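Local structure of uncharacterized NTF2-like protein (Cytophaga hutchinsonii ATCC 33406, 3F40) at residues V12-H17 against K28-E33; E33-N38 against E48-D53. The protein is of unknown function but adopts the NTF2-like fold of the SnoaL-like family, whose curved sheet and helices often enclose a small-molecule pocket. One frame throughout, in Å; residues are numbered along the deposited sequence. Where two conformers were deposited one is given.

Contact 1: residues V12-H17 against K28-E33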
loop_
_atom_site.group_PDB
_atom_site.type_symbol
_atom_site.label_atom_id
_atom_site.label_comp_id
_atom_site.label_asym_id
_atom_site.label_seq_id
_atom_site.Cartn_x
_atom_site.Cartn_y
_atom_site.Cartn_z
ATOM N N VAL A 12 -13.732 -2.751 -8.355
ATOM C CA VAL A 12 -13.204 -2.325 -7.070
ATOM C C VAL A 12 -13.876 -1.045 -6.607
ATOM O O VAL A 12 -14.266 -0.912 -5.440
ATOM C CB VAL A 12 -11.663 -2.206 -7.076
ATOM C CG1 VAL A 12 -11.155 -1.615 -5.779
ATOM C CG2 VAL A 12 -11.029 -3.599 -7.360
ATOM N N LEU A 13 -14.038 -0.103 -7.519
ATOM C CA LEU A 13 -14.678 1.158 -7.131
ATOM C C LEU A 13 -16.137 0.956 -6.741
ATOM O O LEU A 13 -16.646 1.670 -5.870
ATOM C CB LEU A 13 -14.508 2.197 -8.227
ATOM C CG LEU A 13 -13.062 2.642 -8.362
ATOM C CD1 LEU A 13 -12.941 3.757 -9.425
ATOM C CD2 LEU A 13 -12.435 3.109 -7.035
ATOM N N GLU A 14 -16.803 0.037 -7.411
ATOM C CA GLU A 14 -18.187 -0.289 -7.044
ATOM C C GLU A 14 -18.243 -0.891 -5.656
ATOM O O GLU A 14 -19.154 -0.610 -4.887
ATOM C CB GLU A 14 -18.803 -1.259 -8.017
ATOM C CG GLU A 14 -19.057 -0.665 -9.356
ATOM C CD GLU A 14 -19.579 -1.648 -10.336
ATOM O OE1 GLU A 14 -19.689 -2.885 -9.959
ATOM O OE2 GLU A 14 -19.818 -1.152 -11.474
ATOM N N PHE A 15 -17.283 -1.737 -5.328
ATOM C CA PHE A 15 -17.229 -2.336 -3.972
ATOM C C PHE A 15 -17.065 -1.258 -2.923
ATOM O O PHE A 15 -17.778 -1.240 -1.914
ATOM C CB PHE A 15 -16.076 -3.371 -3.909
ATOM C CG PHE A 15 -15.906 -4.022 -2.565
ATOM C CD1 PHE A 15 -16.850 -4.934 -2.107
ATOM C CD2 PHE A 15 -14.804 -3.773 -1.772
ATOM C CE1 PHE A 15 -16.712 -5.528 -0.873
ATOM C CE2 PHE A 15 -14.672 -4.386 -0.551
ATOM C CZ PHE A 15 -15.626 -5.267 -0.111
ATOM N N ILE A 16 -16.137 -0.334 -3.159
ATOM C CA ILE A 16 -15.915 0.746 -2.219
ATOM C C ILE A 16 -17.168 1.621 -2.124
ATOM O O ILE A 16 -17.554 2.005 -1.016
ATOM C CB ILE A 16 -14.707 1.607 -2.580
ATOM C CG1 ILE A 16 -13.444 0.761 -2.551
ATOM C CG2 ILE A 16 -14.586 2.798 -1.656
ATOM C CD1 ILE A 16 -13.112 0.134 -1.199
ATOM N N HIS A 17 -17.819 1.901 -3.258
ATOM C CA HIS A 17 -19.054 2.716 -3.229
ATOM C C HIS A 17 -20.160 2.033 -2.443
ATOM O O HIS A 17 -20.895 2.691 -1.697
ATOM C CB HIS A 17 -19.535 3.009 -4.639
ATOM C CG HIS A 17 -20.741 3.872 -4.668
ATOM N ND1 HIS A 17 -20.705 5.182 -4.260
ATOM C CD2 HIS A 17 -22.013 3.605 -5.027
ATOM C CE1 HIS A 17 -21.921 5.697 -4.389
ATOM N NE2 HIS A 17 -22.732 4.760 -4.826
ATOM N N LYS A 28 -21.232 -7.347 -1.153
ATOM C CA LYS A 28 -20.926 -8.793 -1.117
ATOM C C LYS A 28 -20.927 -9.392 -2.506
ATOM O O LYS A 28 -20.205 -10.348 -2.790
ATOM C CB LYS A 28 -21.878 -9.601 -0.212
ATOM C CG LYS A 28 -21.497 -11.086 -0.098
ATOM C CD LYS A 28 -22.422 -11.850 0.856
ATOM C CE LYS A 28 -21.953 -13.283 1.065
ATOM N NZ LYS A 28 -22.231 -14.154 -0.101
ATOM N N LYS A 29 -21.744 -8.816 -3.373
ATOM C CA LYS A 29 -21.860 -9.345 -4.742
ATOM C C LYS A 29 -20.544 -9.305 -5.519
ATOM O O LYS A 29 -20.378 -10.051 -6.484
ATOM C CB LYS A 29 -22.960 -8.616 -5.560
ATOM C CG LYS A 29 -24.364 -9.073 -5.213
ATOM C CD LYS A 29 -25.388 -8.282 -6.024
ATOM N N ARG A 30 -19.676 -8.388 -5.127
ATOM C CA ARG A 30 -18.410 -8.126 -5.845
ATOM C C ARG A 30 -17.321 -9.120 -5.354
ATOM O O ARG A 30 -16.251 -9.185 -5.948
ATOM C CB ARG A 30 -17.925 -6.662 -5.699
ATOM C CG ARG A 30 -18.498 -5.618 -6.707
ATOM C CD ARG A 30 -19.863 -5.217 -6.419
ATOM N NE ARG A 30 -20.415 -4.375 -7.476
ATOM C CZ ARG A 30 -21.698 -4.072 -7.515
ATOM N NH1 ARG A 30 -22.505 -4.546 -6.585
ATOM N NH2 ARG A 30 -22.185 -3.321 -8.491
ATOM N N LEU A 31 -17.620 -9.890 -4.315
ATOM C CA LEU A 31 -16.631 -10.799 -3.702
ATOM C C LEU A 31 -16.858 -12.239 -4.093
ATOM O O LEU A 31 -18.016 -12.729 -4.139
ATOM C CB LEU A 31 -16.710 -10.709 -2.180
ATOM C CG LEU A 31 -16.524 -9.337 -1.535
ATOM C CD1 LEU A 31 -16.462 -9.480 -0.035
ATOM C CD2 LEU A 31 -15.271 -8.691 -2.079
ATOM N N ASN A 32 -15.775 -12.955 -4.307
ATOM C CA ASN A 32 -15.829 -14.394 -4.443
ATOM C C ASN A 32 -16.289 -15.014 -3.117
ATOM O O ASN A 32 -15.959 -14.511 -2.017
ATOM C CB ASN A 32 -14.480 -14.965 -4.860
ATOM C CG ASN A 32 -14.464 -16.454 -4.883
ATOM O OD1 ASN A 32 -13.893 -17.096 -4.002
ATOM N ND2 ASN A 32 -15.073 -17.031 -5.904
ATOM N N GLU A 33 -16.951 -16.162 -3.236
ATOM C CA GLU A 33 -17.476 -16.859 -2.070
ATOM C C GLU A 33 -16.403 -17.095 -1.023
ATOM O O GLU A 33 -16.648 -16.947 0.173
ATOM C CB GLU A 33 -18.117 -18.202 -2.489
ATOM C CG GLU A 33 -18.596 -19.039 -1.322
ATOM C CD GLU A 33 -19.665 -20.042 -1.702
ATOM O OE1 GLU A 33 -20.685 -19.625 -2.289
ATOM O OE2 GLU A 33 -19.494 -21.232 -1.379
#

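Contact 2: residues E33-N38 against E48-D53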
loop_
_atom_site.group_PDB
_atom_site.type_symbol
_atom_site.label_atom_id
_atom_site.label_comp_id
_atom_site.label_asym_id
_atom_site.label_seq_id
_atom_site.Cartn_x
_atom_site.Cartn_y
_atom_site.Cartn_z
ATOM N N GLU A 33 -16.951 -16.162 -3.236
ATOM C CA GLU A 33 -17.476 -16.859 -2.070
ATOM C C GLU A 33 -16.403 -17.095 -1.023
ATOM O O GLU A 33 -16.648 -16.947 0.173
ATOM C CB GLU A 33 -18.117 -18.202 -2.489
ATOM C CG GLU A 33 -18.596 -19.039 -1.322
ATOM C CD GLU A 33 -19.665 -20.042 -1.702
ATOM O OE1 GLU A 33 -20.685 -19.625 -2.289
ATOM O OE2 GLU A 33 -19.494 -21.232 -1.379
ATOM N N ASN A 34 -15.227 -17.449 -1.519
ATOM C CA ASN A 34 -14.065 -17.866 -0.717
ATOM C C ASN A 34 -13.004 -16.752 -0.598
ATOM O O ASN A 34 -11.839 -16.993 -0.346
ATOM C CB ASN A 34 -13.439 -19.132 -1.298
ATOM C CG ASN A 34 -14.400 -20.264 -1.332
ATOM O OD1 ASN A 34 -14.623 -20.864 -2.375
ATOM N ND2 ASN A 34 -14.972 -20.565 -0.197
ATOM N N PHE A 35 -13.490 -15.541 -0.725
ATOM C CA PHE A 35 -12.684 -14.327 -0.504
ATOM C C PHE A 35 -11.940 -14.425 0.812
ATOM O O PHE A 35 -12.494 -14.870 1.824
ATOM C CB PHE A 35 -13.638 -13.148 -0.473
ATOM C CG PHE A 35 -13.067 -11.857 0.070
ATOM C CD1 PHE A 35 -12.421 -10.965 -0.764
ATOM C CD2 PHE A 35 -13.213 -11.527 1.422
ATOM C CE1 PHE A 35 -11.951 -9.779 -0.270
ATOM C CE2 PHE A 35 -12.731 -10.344 1.912
ATOM C CZ PHE A 35 -12.119 -9.461 1.057
ATOM N N THR A 36 -10.696 -13.979 0.796
ATOM C CA THR A 36 -9.957 -13.810 2.020
ATOM C C THR A 36 -9.615 -12.367 2.300
ATOM O O THR A 36 -9.415 -11.578 1.402
ATOM C CB THR A 36 -8.642 -14.617 2.010
ATOM O OG1 THR A 36 -7.760 -14.114 1.004
ATOM C CG2 THR A 36 -8.918 -16.112 1.760
ATOM N N PHE A 37 -9.564 -12.083 3.586
ATOM C CA PHE A 37 -9.127 -10.798 4.118
ATOM C C PHE A 37 -7.918 -10.985 5.009
ATOM O O PHE A 37 -7.910 -11.877 5.860
ATOM C CB PHE A 37 -10.225 -10.131 4.958
ATOM C CG PHE A 37 -9.766 -8.885 5.634
ATOM C CD1 PHE A 37 -9.694 -7.684 4.922
ATOM C CD2 PHE A 37 -9.382 -8.890 6.963
ATOM C CE1 PHE A 37 -9.246 -6.524 5.536
ATOM C CE2 PHE A 37 -8.929 -7.728 7.572
ATOM C CZ PHE A 37 -8.868 -6.568 6.861
ATOM N N ASN A 38 -6.925 -10.116 4.843
ATOM C CA ASN A 38 -5.802 -9.982 5.756
ATOM C C ASN A 38 -5.565 -8.537 6.062
ATOM O O ASN A 38 -5.427 -7.713 5.175
ATOM C CB ASN A 38 -4.554 -10.546 5.172
ATOM C CG ASN A 38 -4.513 -11.976 5.260
ATOM O OD1 ASN A 38 -3.913 -12.564 6.212
ATOM N ND2 ASN A 38 -5.110 -12.605 4.308
ATOM N N GLU A 48 -18.837 -14.269 3.407
ATOM C CA GLU A 48 -19.920 -14.165 4.372
ATOM C C GLU A 48 -19.422 -13.554 5.680
ATOM O O GLU A 48 -19.991 -12.613 6.230
ATOM C CB GLU A 48 -20.524 -15.542 4.624
ATOM C CG GLU A 48 -21.686 -15.555 5.623
ATOM N N ARG A 49 -18.337 -14.102 6.171
ATOM C CA ARG A 49 -17.782 -13.670 7.424
ATOM C C ARG A 49 -17.279 -12.237 7.314
ATOM O O ARG A 49 -17.527 -11.407 8.166
ATOM C CB ARG A 49 -16.633 -14.589 7.837
ATOM C CG ARG A 49 -15.871 -14.103 9.028
ATOM C CD ARG A 49 -16.784 -13.737 10.211
ATOM N NE ARG A 49 -15.954 -13.306 11.341
ATOM C CZ ARG A 49 -15.439 -14.147 12.234
ATOM N NH1 ARG A 49 -15.744 -15.440 12.180
ATOM N NH2 ARG A 49 -14.662 -13.695 13.203
ATOM N N TYR A 50 -16.575 -11.908 6.234
ATOM C CA TYR A 50 -16.049 -10.541 6.097
ATOM C C TYR A 50 -17.197 -9.533 5.978
ATOM O O TYR A 50 -17.183 -8.478 6.604
ATOM C CB TYR A 50 -15.082 -10.409 4.918
ATOM C CG TYR A 50 -14.365 -9.065 4.885
ATOM C CD1 TYR A 50 -13.525 -8.681 5.912
ATOM C CD2 TYR A 50 -14.526 -8.184 3.821
ATOM C CE1 TYR A 50 -12.870 -7.469 5.884
ATOM C CE2 TYR A 50 -13.887 -6.961 3.783
ATOM C CZ TYR A 50 -13.058 -6.607 4.810
ATOM O OH TYR A 50 -12.384 -5.417 4.784
HETATM N N MSE A 51 -18.220 -9.873 5.204
HETATM C CA MSE A 51 -19.348 -8.923 5.034
HETATM C C MSE A 51 -20.171 -8.762 6.312
HETATM O O MSE A 51 -20.684 -7.703 6.584
HETATM C CB MSE A 51 -20.214 -9.311 3.860
HETATM C CG MSE A 51 -19.475 -9.083 2.541
HETATM SE SE MSE A 51 -18.788 -7.273 2.265
HETATM C CE MSE A 51 -20.315 -6.282 2.853
ATOM N N ASN A 52 -20.257 -9.813 7.116
ATOM C CA ASN A 52 -20.956 -9.690 8.412
ATOM C C ASN A 52 -20.200 -8.689 9.288
ATOM O O ASN A 52 -20.792 -7.832 9.968
ATOM C CB ASN A 52 -21.100 -11.042 9.116
ATOM C CG ASN A 52 -22.149 -11.928 8.496
ATOM O OD1 ASN A 52 -23.038 -11.459 7.784
ATOM N ND2 ASN A 52 -22.084 -13.219 8.804
ATOM N N ASP A 53 -18.877 -8.802 9.281
ATOM C CA ASP A 53 -18.051 -7.821 10.004
ATOM C C ASP A 53 -18.247 -6.422 9.450
ATOM O O ASP A 53 -18.414 -5.456 10.185
ATOM C CB ASP A 53 -16.556 -8.142 9.930
ATOM C CG ASP A 53 -16.151 -9.279 10.812
ATOM O OD1 ASP A 53 -16.937 -9.701 11.655
ATOM O OD2 ASP A 53 -15.028 -9.762 10.596
HETATM O O HOH W 1 -18.835 -16.872 1.961
#

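Contact 1: residues V12-H17 against K28-E33
Glu14 and Arg30 meet in a salt bridge that ties helix 8-20 to the turn leading out of helix 24-29. Arg30 approaches side-on with NE and NH2, and both nitrogens converge on the same carboxylate oxygen: NH2 lies 2.9 Å from Glu14 OE1. The companion bond, from Arg30 NE to Glu14 OE1, is 3.0 Å long and bent to about the same degree. That oxygen sits in the guanidinium plane, whereas the carboxylate is turned 81° from it. NE reaches OE1 on its anti side but tilted somewhat out of the carboxylate plane, NH2 from well above it, both from the same face. A bend at chi2 (76°) folds the arginine chain back toward helix 8-20, while Glu14 runs extended beyond CG and crosses it nearly at a right angle. The third nitrogen, NH1, bonds to the carbonyl oxygen of Ala26, which helps fix the guanidinium's rotation.

Deeper in the fold the contact is apolar. Phe15, with CG anti to its backbone N (chi1 179°), directs its ring toward Leu31, where CE1 comes within 3.7 Å of Leu31 CD2. This methyl makes an off-centre CH-pi contact, 4.1 Å from the centroid of the Phe15 ring. Arg30 CB approaches obliquely from the same side, 4.1 Å from Phe15 CD1. Ile99 of strand 98-105 touches both Phe15 and Leu31, continuing the core toward the sheet.

The chemistry divides by depth: Phe15 and Leu31 are buried, whereas the ion pair stays partly exposed. With two donors on one oxygen and a backbone carbonyl on NH1, Arg30 probably remains charged and links both helices of this N-terminal region.

Contact 2: residues E33-N38 against E48-D53
An aromatic cluster of Phe35, Phe37 and Tyr50 joins strand 35-39 to helix 47-57, the helix that follows the hairpin of strands 35-39 and 42-45 in this NTF2-like fold. Phe35 and Phe37, two residues apart, both point from the strand toward the helix, and both lie on the same side of the Tyr50 ring plane, Phe37 along its CD1/CE1 flank and Phe35 by CD2. A chi1 of -171° sets the Tyr50 ring opposite the backbone N and carries it out to the strand.

With Phe37 the tyrosine forms an offset stack, the centroids of the Phe37 and Tyr50 rings 4.6 Å apart and their planes only 19° from parallel. Tyr50 CE1 sits over one face of Phe37, displaced toward the rim and 3.3 Å from CD1 of that ring. The phenol oxygen lies beyond the rim of the ring, with Tyr50 OH 3.4 Å from Phe37 CE1. Phe35 meets the tyrosine obliquely, with the planes 40° apart and Phe35 CE2 3.4 Å from Tyr50 CD2.

At the corner before the strand, one water bridges the backbones, donating to Glu33 O at 2.8 Å and accepting from Glu48 N at 3.0 Å.

The direct contact between these segments is aromatic, so dispersion and ring packing probably dominate it, with the water satisfying a backbone carbonyl and an amide near the start of the helix.

Contact 1 closes before contact 2 opens along the chain; they share Glu33, where the chain turns a corner between strands 31-32 and 35-39. Their centres lie about 11 Å apart, and selenomethionine Met51 of helix 47-57 joins them directly. Met51 SE packs 3.9 Å from Leu31 CD1 and 4.1 Å from Phe15 CE1. Lys28 CB also rests 3.7 Å from Met51 CG. One face of segment 48-53 therefore serves contact 2 through Tyr50, while the neighbouring residue extends the hydrophobic core of contact 1. No ligand or active site is identified, so a role for either contact in a pocket remains open.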